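Local atomic coordinates of ParB domain protein nuclease (Sulfolobus solfataricus, PDB entry 5K5D), a protein that probably takes part in archaeal DNA segregation, through a ParB-N domain like that of the pNOB8 partition protein. Residues T8-V14 with E76-Y82; Q47-L51 with R65-M69; W204-Y208 with R245-T250. The protein carries 4 engineered substitutions. One frame throughout, in Å; residues are numbered along the deposited sequence.

Interaction 1 of 3, residues T8-V14 with E76-Y82; sequences TYTEEVV and EVKILKY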
loop_
_atom_site.group_PDB
_atom_site.type_symbol
_atom_site.label_atom_id
_atom_site.label_comp_id
_atom_site.label_asym_id
_atom_site.label_seq_id
_atom_site.Cartn_x
_atom_site.Cartn_y
_atom_site.Cartn_z
ATOM N N THR B 8 -0.931 -21.823 8.679
ATOM C CA THR B 8 -1.422 -22.453 9.898
ATOM C C THR B 8 -0.962 -21.672 11.124
ATOM O O THR B 8 0.106 -21.052 11.116
ATOM C CB THR B 8 -0.896 -23.884 10.038
ATOM O OG1 THR B 8 -1.326 -24.426 11.293
ATOM C CG2 THR B 8 0.623 -23.887 9.993
ATOM N N TYR B 9 -1.761 -21.712 12.182
ATOM C CA TYR B 9 -1.396 -21.033 13.410
ATOM C C TYR B 9 -2.075 -21.655 14.617
ATOM O O TYR B 9 -3.028 -22.423 14.490
ATOM C CB TYR B 9 -1.739 -19.542 13.328
ATOM C CG TYR B 9 -3.219 -19.259 13.274
ATOM C CD1 TYR B 9 -3.974 -19.188 14.439
ATOM C CD2 TYR B 9 -3.864 -19.063 12.059
ATOM C CE1 TYR B 9 -5.333 -18.932 14.394
ATOM C CE2 TYR B 9 -5.221 -18.802 12.005
ATOM C CZ TYR B 9 -5.950 -18.738 13.176
ATOM O OH TYR B 9 -7.302 -18.477 13.128
ATOM N N THR B 10 -1.576 -21.311 15.794
ATOM C CA THR B 10 -2.174 -21.765 17.032
ATOM C C THR B 10 -2.406 -20.561 17.939
ATOM O O THR B 10 -1.720 -19.541 17.826
ATOM C CB THR B 10 -1.292 -22.817 17.724
ATOM O OG1 THR B 10 0.038 -22.309 17.872
ATOM C CG2 THR B 10 -1.233 -24.087 16.886
ATOM N N GLU B 11 -3.392 -20.675 18.819
ATOM C CA GLU B 11 -3.740 -19.584 19.715
ATOM C C GLU B 11 -3.043 -19.792 21.051
ATOM O O GLU B 11 -3.174 -20.852 21.662
ATOM C CB GLU B 11 -5.257 -19.521 19.903
ATOM C CG GLU B 11 -5.825 -18.113 20.049
ATOM C CD GLU B 11 -5.607 -17.521 21.430
ATOM O OE1 GLU B 11 -5.217 -18.272 22.348
ATOM O OE2 GLU B 11 -5.830 -16.305 21.597
ATOM N N GLU B 12 -2.288 -18.794 21.496
ATOM C CA GLU B 12 -1.602 -18.896 22.779
ATOM C C GLU B 12 -1.426 -17.553 23.474
ATOM O O GLU B 12 -1.517 -16.495 22.850
ATOM C CB GLU B 12 -0.248 -19.599 22.625
ATOM C CG GLU B 12 0.708 -18.936 21.658
ATOM C CD GLU B 12 2.052 -19.643 21.602
ATOM O OE1 GLU B 12 2.959 -19.260 22.371
ATOM O OE2 GLU B 12 2.205 -20.583 20.794
ATOM N N VAL B 13 -1.184 -17.613 24.779
ATOM C CA VAL B 13 -0.939 -16.422 25.574
ATOM C C VAL B 13 0.514 -16.394 26.010
ATOM O O VAL B 13 1.067 -17.408 26.434
ATOM C CB VAL B 13 -1.829 -16.376 26.818
ATOM C CG1 VAL B 13 -1.551 -15.110 27.614
ATOM C CG2 VAL B 13 -3.289 -16.452 26.420
ATOM N N VAL B 14 1.130 -15.224 25.900
ATOM C CA VAL B 14 2.540 -15.078 26.214
ATOM C C VAL B 14 2.777 -13.796 26.994
ATOM O O VAL B 14 1.937 -12.895 26.986
ATOM C CB VAL B 14 3.386 -15.040 24.930
ATOM C CG1 VAL B 14 3.297 -16.368 24.201
ATOM C CG2 VAL B 14 2.931 -13.907 24.035
ATOM N N GLU B 76 0.461 -9.698 29.738
ATOM C CA GLU B 76 0.480 -10.791 28.776
ATOM C C GLU B 76 -0.564 -10.585 27.690
ATOM O O GLU B 76 -1.630 -10.017 27.929
ATOM C CB GLU B 76 0.296 -12.146 29.469
ATOM C CG GLU B 76 -1.057 -12.369 30.120
ATOM C CD GLU B 76 -1.143 -13.715 30.825
ATOM O OE1 GLU B 76 -0.105 -14.192 31.337
ATOM O OE2 GLU B 76 -2.246 -14.301 30.861
ATOM N N VAL B 77 -0.248 -11.047 26.489
ATOM C CA VAL B 77 -1.102 -10.782 25.343
ATOM C C VAL B 77 -1.432 -12.050 24.561
ATOM O O VAL B 77 -0.565 -12.889 24.309
ATOM C CB VAL B 77 -0.479 -9.700 24.420
ATOM C CG1 VAL B 77 1.010 -9.937 24.242
ATOM C CG2 VAL B 77 -1.196 -9.646 23.079
ATOM N N LYS B 78 -2.704 -12.185 24.202
ATOM C CA LYS B 78 -3.167 -13.285 23.373
ATOM C C LYS B 78 -2.666 -13.068 21.952
ATOM O O LYS B 78 -2.773 -11.967 21.413
ATOM C CB LYS B 78 -4.698 -13.337 23.388
ATOM C CG LYS B 78 -5.305 -13.452 24.783
ATOM C CD LYS B 78 -6.601 -12.642 24.930
ATOM C CE LYS B 78 -7.747 -13.209 24.107
ATOM N NZ LYS B 78 -7.562 -13.000 22.641
ATOM N N ILE B 79 -2.108 -14.111 21.347
ATOM C CA ILE B 79 -1.613 -14.006 19.982
ATOM C C ILE B 79 -2.009 -15.195 19.106
ATOM O O ILE B 79 -2.454 -16.239 19.596
ATOM C CB ILE B 79 -0.073 -13.855 19.934
ATOM C CG1 ILE B 79 0.615 -15.137 20.411
ATOM C CG2 ILE B 79 0.375 -12.659 20.754
ATOM C CD1 ILE B 79 2.132 -15.114 20.255
ATOM N N LEU B 80 -1.860 -15.011 17.800
ATOM C CA LEU B 80 -1.921 -16.117 16.862
ATOM C C LEU B 80 -0.505 -16.369 16.353
ATOM O O LEU B 80 0.018 -15.602 15.538
ATOM C CB LEU B 80 -2.864 -15.804 15.700
ATOM C CG LEU B 80 -4.323 -15.520 16.063
ATOM C CD1 LEU B 80 -5.178 -15.380 14.809
ATOM C CD2 LEU B 80 -4.876 -16.611 16.960
ATOM N N LYS B 81 0.121 -17.427 16.861
ATOM C CA LYS B 81 1.453 -17.808 16.416
ATOM C C LYS B 81 1.354 -18.681 15.172
ATOM O O LYS B 81 0.897 -19.826 15.230
ATOM C CB LYS B 81 2.212 -18.547 17.519
ATOM C CG LYS B 81 3.687 -18.744 17.213
ATOM C CD LYS B 81 4.411 -19.478 18.331
ATOM C CE LYS B 81 4.013 -20.942 18.378
ATOM N NZ LYS B 81 4.738 -21.665 19.460
ATOM N N TYR B 82 1.775 -18.123 14.044
ATOM C CA TYR B 82 1.771 -18.837 12.781
ATOM C C TYR B 82 3.037 -19.665 12.642
ATOM O O TYR B 82 4.094 -19.290 13.150
ATOM C CB TYR B 82 1.651 -17.856 11.619
ATOM C CG TYR B 82 0.255 -17.341 11.431
ATOM C CD1 TYR B 82 -0.293 -16.422 12.317
ATOM C CD2 TYR B 82 -0.523 -17.774 10.368
ATOM C CE1 TYR B 82 -1.585 -15.950 12.147
ATOM C CE2 TYR B 82 -1.814 -17.308 10.192
ATOM C CZ TYR B 82 -2.337 -16.400 11.084
ATOM O OH TYR B 82 -3.617 -15.943 10.907
#
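The backbone oxygen of Glu12 accepts the amide of Ile79, Ile79 N to Glu12 O 2.9 Å in a nearly straight bond (168° at the hydrogen), and the amide of Glu12 returns the bond to Ile79 O. Equivalent pairs at Thr10 with Lys81 and at Val14 with Val77 complete an antiparallel register, joining strand 9-15, at one edge of the sheet, to strand 76-82. On the face that carries Glu12, Glu12 OE2 lies 3.1 Å from Lys81 NZ in a salt bridge whose hydrogen bond is weak; Tyr57 bonds to both Glu12 OE1 and Lys81 NZ and ties the two ends together. Here Val14 CG2 packs on Ile79 CD1 at 4.0 Å.

The other face carries the rings. The close non-hydrogen-bonded pairing sets Tyr9 CB over the centre of the Tyr82 ring, 3.5 Å from its centroid; chi1 of 67° then lays the Tyr9 ring alongside, the planes oblique at 40°. Leu80 CD1 covers a face of the Tyr9 ring, 4.0 Å from its centroid. Farther along, Glu11 OE2 makes only a long salt bridge to Lys78 NZ, 3.9 Å. Directional backbone bonds thus fix the register, while the opposite charges of Glu12 and Lys81 probably offset each other beside the Tyr57 hydroxyl.

Interaction 2 of 3, residues Q47-L51 with R65-M69; sequences QIFPL and RLDIM
Within the ParB-N fold, the loop leading from helix 37-45 into strand 51-53 packs against helix 63-71, and Leu51 at the start of that strand carries most of the join. Its two methyls divide the work. Leu51 CD2 lies over the centre of one face of the Arg65 guanidinium, 3.5 Å from Arg65 NE, the side chains running antiparallel. Leu51 CD1 meets the selenomethionine Met69 tip to tip, 3.4 Å from Met69 CE, and also touches Leu66 CB. Turned back at its last torsion (chi3 -68°), Met69 presents SE to Gln47 CG at 3.5 Å, the two chains nearly perpendicular; Gln47 OE1 is bonded to Lys78 N.

At the guanidinium edge a water lies in plane, 3.1 Å from Arg65 NH1, and gives a weak bond to Pro50 O. Arg65 NH2 pairs with Asp61, and a citrate, probably from the crystallisation liquor, binds the Arg65 backbone amide. An alanine in place of Arg65 is likely to leave Asp61 without its cationic mate and Leu51 CD2 without the flat surface beneath it. Arg65 uses its face for apolar packing and its N-H groups for polar partners, consistent with a charge lying against buried leucine and selenomethionine.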
loop_
_atom_site.group_PDB
_atom_site.type_symbol
_atom_site.label_atom_id
_atom_site.label_comp_id
_atom_site.label_asym_id
_atom_site.label_seq_id
_atom_site.Cartn_x
_atom_site.Cartn_y
_atom_site.Cartn_z
ATOM N N GLN B 47 -8.462 -7.348 25.538
ATOM C CA GLN B 47 -8.164 -7.861 24.207
ATOM C C GLN B 47 -9.317 -8.654 23.612
ATOM O O GLN B 47 -9.565 -9.790 24.009
ATOM C CB GLN B 47 -6.917 -8.739 24.247
ATOM C CG GLN B 47 -5.723 -8.134 23.550
ATOM C CD GLN B 47 -4.659 -9.163 23.235
ATOM O OE1 GLN B 47 -4.110 -9.807 24.134
ATOM N NE2 GLN B 47 -4.365 -9.330 21.949
ATOM N N ILE B 48 -10.012 -8.052 22.652
ATOM C CA ILE B 48 -11.064 -8.747 21.922
ATOM C C ILE B 48 -10.437 -9.648 20.861
ATOM O O ILE B 48 -10.816 -10.811 20.713
ATOM C CB ILE B 48 -12.029 -7.756 21.246
ATOM C CG1 ILE B 48 -12.726 -6.886 22.294
ATOM C CG2 ILE B 48 -13.061 -8.503 20.416
ATOM C CD1 ILE B 48 -13.672 -7.652 23.198
ATOM N N PHE B 49 -9.466 -9.101 20.136
ATOM C CA PHE B 49 -8.768 -9.829 19.085
ATOM C C PHE B 49 -7.300 -10.037 19.440
ATOM O O PHE B 49 -6.665 -9.151 20.011
ATOM C CB PHE B 49 -8.871 -9.068 17.764
ATOM C CG PHE B 49 -10.261 -9.016 17.201
ATOM C CD1 PHE B 49 -11.030 -10.164 17.115
ATOM C CD2 PHE B 49 -10.800 -7.819 16.764
ATOM C CE1 PHE B 49 -12.311 -10.119 16.597
ATOM C CE2 PHE B 49 -12.080 -7.768 16.247
ATOM C CZ PHE B 49 -12.837 -8.920 16.164
ATOM N N PRO B 50 -6.756 -11.215 19.103
ATOM C CA PRO B 50 -5.343 -11.497 19.372
ATOM C C PRO B 50 -4.447 -10.840 18.334
ATOM O O PRO B 50 -4.909 -10.496 17.245
ATOM C CB PRO B 50 -5.266 -13.016 19.244
ATOM C CG PRO B 50 -6.325 -13.351 18.251
ATOM C CD PRO B 50 -7.442 -12.366 18.488
ATOM N N LEU B 51 -3.176 -10.665 18.679
ATOM C CA LEU B 51 -2.209 -10.098 17.756
ATOM C C LEU B 51 -1.625 -11.197 16.874
ATOM O O LEU B 51 -1.823 -12.386 17.133
ATOM C CB LEU B 51 -1.102 -9.375 18.522
ATOM C CG LEU B 51 -1.582 -8.286 19.482
ATOM C CD1 LEU B 51 -0.396 -7.500 20.008
ATOM C CD2 LEU B 51 -2.575 -7.364 18.794
ATOM N N ARG B 65 -1.638 -1.587 18.906
ATOM C CA ARG B 65 -2.293 -2.334 19.974
ATOM C C ARG B 65 -1.316 -2.810 21.047
ATOM O O ARG B 65 -1.585 -2.679 22.239
ATOM C CB ARG B 65 -3.064 -3.523 19.402
ATOM C CG ARG B 65 -4.280 -3.131 18.586
ATOM C CD ARG B 65 -4.940 -4.344 17.956
ATOM N NE ARG B 65 -4.163 -4.873 16.842
ATOM C CZ ARG B 65 -4.512 -5.933 16.122
ATOM N NH1 ARG B 65 -5.631 -6.589 16.402
ATOM N NH2 ARG B 65 -3.743 -6.341 15.120
ATOM N N LEU B 66 -0.185 -3.367 20.631
ATOM C CA LEU B 66 0.815 -3.820 21.591
ATOM C C LEU B 66 1.349 -2.649 22.409
ATOM O O LEU B 66 1.541 -2.761 23.622
ATOM C CB LEU B 66 1.975 -4.538 20.894
ATOM C CG LEU B 66 3.058 -5.018 21.866
ATOM C CD1 LEU B 66 2.496 -6.057 22.824
ATOM C CD2 LEU B 66 4.276 -5.565 21.142
ATOM N N ASP B 67 1.593 -1.527 21.737
ATOM C CA ASP B 67 2.126 -0.344 22.402
ATOM C C ASP B 67 1.155 0.184 23.460
ATOM O O ASP B 67 1.553 0.538 24.572
ATOM C CB ASP B 67 2.451 0.750 21.382
ATOM C CG ASP B 67 3.059 1.982 22.028
ATOM O OD1 ASP B 67 4.278 1.971 22.303
ATOM O OD2 ASP B 67 2.316 2.958 22.267
ATOM N N ILE B 68 -0.122 0.232 23.101
ATOM C CA ILE B 68 -1.165 0.650 24.025
ATOM C C ILE B 68 -1.213 -0.265 25.252
ATOM O O ILE B 68 -1.234 0.206 26.388
ATOM C CB ILE B 68 -2.533 0.661 23.332
ATOM C CG1 ILE B 68 -2.488 1.593 22.116
ATOM C CG2 ILE B 68 -3.625 1.067 24.306
ATOM C CD1 ILE B 68 -3.748 1.588 21.281
HETATM N N MSE B 69 -1.210 -1.572 25.015
HETATM C CA MSE B 69 -1.305 -2.550 26.092
HETATM C C MSE B 69 -0.100 -2.486 27.018
HETATM O O MSE B 69 -0.213 -2.716 28.223
HETATM C CB MSE B 69 -1.438 -3.961 25.520
HETATM C CG MSE B 69 -2.759 -4.224 24.827
HETATM SE SE MSE B 69 -2.927 -6.097 24.330
HETATM C CE MSE B 69 -1.548 -6.154 22.956
HETATM O O HOH W 1 -6.096 -8.943 14.378
#

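Interaction 3 of 3, residues W204-Y208 with R245-T250; sequences WLLKY and RDPLIT
Tyr208 reaches from helix 203-210 into helix 242-250 as a knob among Arg245, Asp246, Ile249 and Thr250, and its hydroxyl makes the polar part of the contact. Tyr208 OH donates to Asp246 OD1 at 2.7 Å, meeting that oxygen nearly along its C-O axis, while the ring and carboxylate planes are turned 64° apart. Asp246 OD1 lies near the plane of the phenol ring on the CE2 side of the hydroxyl; Arg245 NE, also near that plane but on the CE1 side, is 3.0 Å from Tyr208 OH. Arg245 and Asp246 thus bring opposite charges to the buried phenol, an environment that would probably polarise its O-H bond. Thr250 OG1 donates to Asp246 O from above the carbonyl plane, and that oxygen also accepts the amides of Ile249 and Thr250; two of the three bonds fix Thr250 beside the ring.

Apolar contacts cover one face of the phenol and its flank. Ile249 CG2 makes a CH-pi contact over one ring face, 4.1 Å from the Tyr208 centroid and offset toward the rim. The other branch of Ile249 runs on past the ring, CD1 coming 3.7 Å from Tyr208 CE1. With CG1 placed opposite the carbonyl carbon (chi1 -65°), that CD1 also reaches the edge of Trp204, at CZ3, and Leu205 CD2. Thr250 CG2 touches Tyr208 CD2 at 3.5 Å. Arg245 CD packs obliquely on Trp204 CZ3 at 3.8 Å.

The axes of the short segments remain 11.3 Å apart at their closest and cross at -57°, a spacing bridged by large side chains. Around this all-helical junction, Trp204 rests on Leu237 and Lys238 of helix 234-238, Leu205 packs against helix 189-201, and helix 218-230 meets both Leu205 through Ala221 and Ile249 through Ile224.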
loop_
_atom_site.group_PDB
_atom_site.type_symbol
_atom_site.label_atom_id
_atom_site.label_comp_id
_atom_site.label_asym_id
_atom_site.label_seq_id
_atom_site.Cartn_x
_atom_site.Cartn_y
_atom_site.Cartn_z
ATOM N N TRP B 204 5.716 8.621 -10.372
ATOM C CA TRP B 204 5.721 9.963 -9.802
ATOM C C TRP B 204 4.304 10.490 -9.641
ATOM O O TRP B 204 4.037 11.345 -8.793
ATOM C CB TRP B 204 6.499 10.913 -10.710
ATOM C CG TRP B 204 5.930 10.964 -12.098
ATOM C CD1 TRP B 204 6.221 10.125 -13.134
ATOM C CD2 TRP B 204 4.956 11.888 -12.597
ATOM N NE1 TRP B 204 5.495 10.474 -14.245
ATOM C CE2 TRP B 204 4.707 11.554 -13.940
ATOM C CE3 TRP B 204 4.275 12.972 -12.034
ATOM C CZ2 TRP B 204 3.810 12.258 -14.733
ATOM C CZ3 TRP B 204 3.382 13.668 -12.820
ATOM C CH2 TRP B 204 3.157 13.311 -14.155
ATOM N N LEU B 205 3.400 9.987 -10.475
ATOM C CA LEU B 205 2.007 10.412 -10.437
ATOM C C LEU B 205 1.240 9.648 -9.361
ATOM O O LEU B 205 0.379 10.208 -8.680
ATOM C CB LEU B 205 1.357 10.217 -11.809
ATOM C CG LEU B 205 0.003 10.870 -12.091
ATOM C CD1 LEU B 205 -1.132 10.047 -11.510
ATOM C CD2 LEU B 205 -0.023 12.302 -11.570
ATOM N N LEU B 206 1.561 8.367 -9.204
ATOM C CA LEU B 206 0.912 7.547 -8.185
ATOM C C LEU B 206 1.235 8.076 -6.790
ATOM O O LEU B 206 0.382 8.071 -5.904
ATOM C CB LEU B 206 1.349 6.086 -8.305
ATOM C CG LEU B 206 0.279 5.006 -8.107
ATOM C CD1 LEU B 206 0.931 3.680 -7.757
ATOM C CD2 LEU B 206 -0.736 5.392 -7.040
ATOM N N LYS B 207 2.470 8.541 -6.611
ATOM C CA LYS B 207 2.928 9.058 -5.322
ATOM C C LYS B 207 2.004 10.139 -4.759
ATOM O O LYS B 207 1.932 10.320 -3.546
ATOM C CB LYS B 207 4.357 9.609 -5.425
ATOM C CG LYS B 207 5.461 8.557 -5.400
ATOM C CD LYS B 207 6.816 9.214 -5.141
ATOM C CE LYS B 207 7.967 8.219 -5.189
ATOM N NZ LYS B 207 8.209 7.718 -6.569
ATOM N N TYR B 208 1.315 10.862 -5.640
ATOM C CA TYR B 208 0.383 11.902 -5.212
ATOM C C TYR B 208 -0.835 11.291 -4.530
ATOM O O TYR B 208 -1.383 11.860 -3.585
ATOM C CB TYR B 208 -0.055 12.768 -6.398
ATOM C CG TYR B 208 0.965 13.801 -6.834
ATOM C CD1 TYR B 208 1.660 13.661 -8.026
ATOM C CD2 TYR B 208 1.227 14.917 -6.051
ATOM C CE1 TYR B 208 2.588 14.603 -8.427
ATOM C CE2 TYR B 208 2.156 15.865 -6.443
ATOM C CZ TYR B 208 2.829 15.704 -7.632
ATOM O OH TYR B 208 3.751 16.645 -8.025
ATOM N N ARG B 245 4.221 21.688 -10.648
ATOM C CA ARG B 245 3.542 20.396 -10.768
ATOM C C ARG B 245 2.662 20.071 -9.562
ATOM O O ARG B 245 1.566 19.532 -9.711
ATOM C CB ARG B 245 4.556 19.275 -10.990
ATOM C CG ARG B 245 3.933 17.903 -11.218
ATOM C CD ARG B 245 5.002 16.831 -11.442
ATOM N NE ARG B 245 5.738 16.513 -10.221
ATOM C CZ ARG B 245 6.876 17.096 -9.857
ATOM N NH1 ARG B 245 7.415 18.032 -10.623
ATOM N NH2 ARG B 245 7.478 16.745 -8.727
ATOM N N ASP B 246 3.142 20.398 -8.369
ATOM C CA ASP B 246 2.389 20.109 -7.155
ATOM C C ASP B 246 1.014 20.785 -7.151
ATOM O O ASP B 246 -0.005 20.109 -6.998
ATOM C CB ASP B 246 3.196 20.487 -5.910
ATOM C CG ASP B 246 4.526 19.760 -5.838
ATOM O OD1 ASP B 246 4.602 18.602 -6.302
ATOM O OD2 ASP B 246 5.499 20.346 -5.321
ATOM N N PRO B 247 0.976 22.118 -7.336
ATOM C CA PRO B 247 -0.310 22.825 -7.284
ATOM C C PRO B 247 -1.235 22.421 -8.427
ATOM O O PRO B 247 -2.458 22.371 -8.258
ATOM C CB PRO B 247 0.093 24.299 -7.413
ATOM C CG PRO B 247 1.404 24.275 -8.105
ATOM C CD PRO B 247 2.094 23.028 -7.637
ATOM N N LEU B 248 -0.647 22.129 -9.580
ATOM C CA LEU B 248 -1.412 21.740 -10.759
ATOM C C LEU B 248 -2.130 20.408 -10.560
ATOM O O LEU B 248 -3.123 20.126 -11.225
ATOM C CB LEU B 248 -0.481 21.643 -11.967
ATOM C CG LEU B 248 -1.116 21.835 -13.343
ATOM C CD1 LEU B 248 -1.536 23.286 -13.525
ATOM C CD2 LEU B 248 -0.144 21.420 -14.432
ATOM N N ILE B 249 -1.624 19.587 -9.644
ATOM C CA ILE B 249 -2.136 18.229 -9.477
ATOM C C ILE B 249 -2.872 18.008 -8.160
ATOM O O ILE B 249 -3.925 17.367 -8.127
ATOM C CB ILE B 249 -1.001 17.190 -9.599
ATOM C CG1 ILE B 249 -0.418 17.206 -11.013
ATOM C CG2 ILE B 249 -1.504 15.802 -9.250
ATOM C CD1 ILE B 249 0.769 16.288 -11.191
ATOM N N THR B 250 -2.313 18.534 -7.076
ATOM C CA THR B 250 -2.841 18.270 -5.747
ATOM C C THR B 250 -4.029 19.153 -5.431
ATOM O O THR B 250 -4.664 19.013 -4.385
ATOM C CB THR B 250 -1.778 18.490 -4.684
ATOM O OG1 THR B 250 -1.497 19.891 -4.573
ATOM C CG2 THR B 250 -0.515 17.737 -5.059
#

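How the interactions relate
Interactions 1 and 2 belong to one unit, their centres 12 Å apart in the ParB-N fold. Both segments of interaction 2 fall between the two strands paired in interaction 1, and helix 63-71 is the element before strand 76-82. That strand lies between strands 9-15 and 51-53, making bonds to Gln47 and Leu51 that carry one contact into the other. Interaction 3 comes later, on the far side of the chain's centre, joining two helices in an all-helical region, its centre 43 Å from interaction 1 and 37 Å from interaction 2. The nearest atoms of interactions 2 and 3 are about 25 Å apart, consistent with two separately packed parts of the chain.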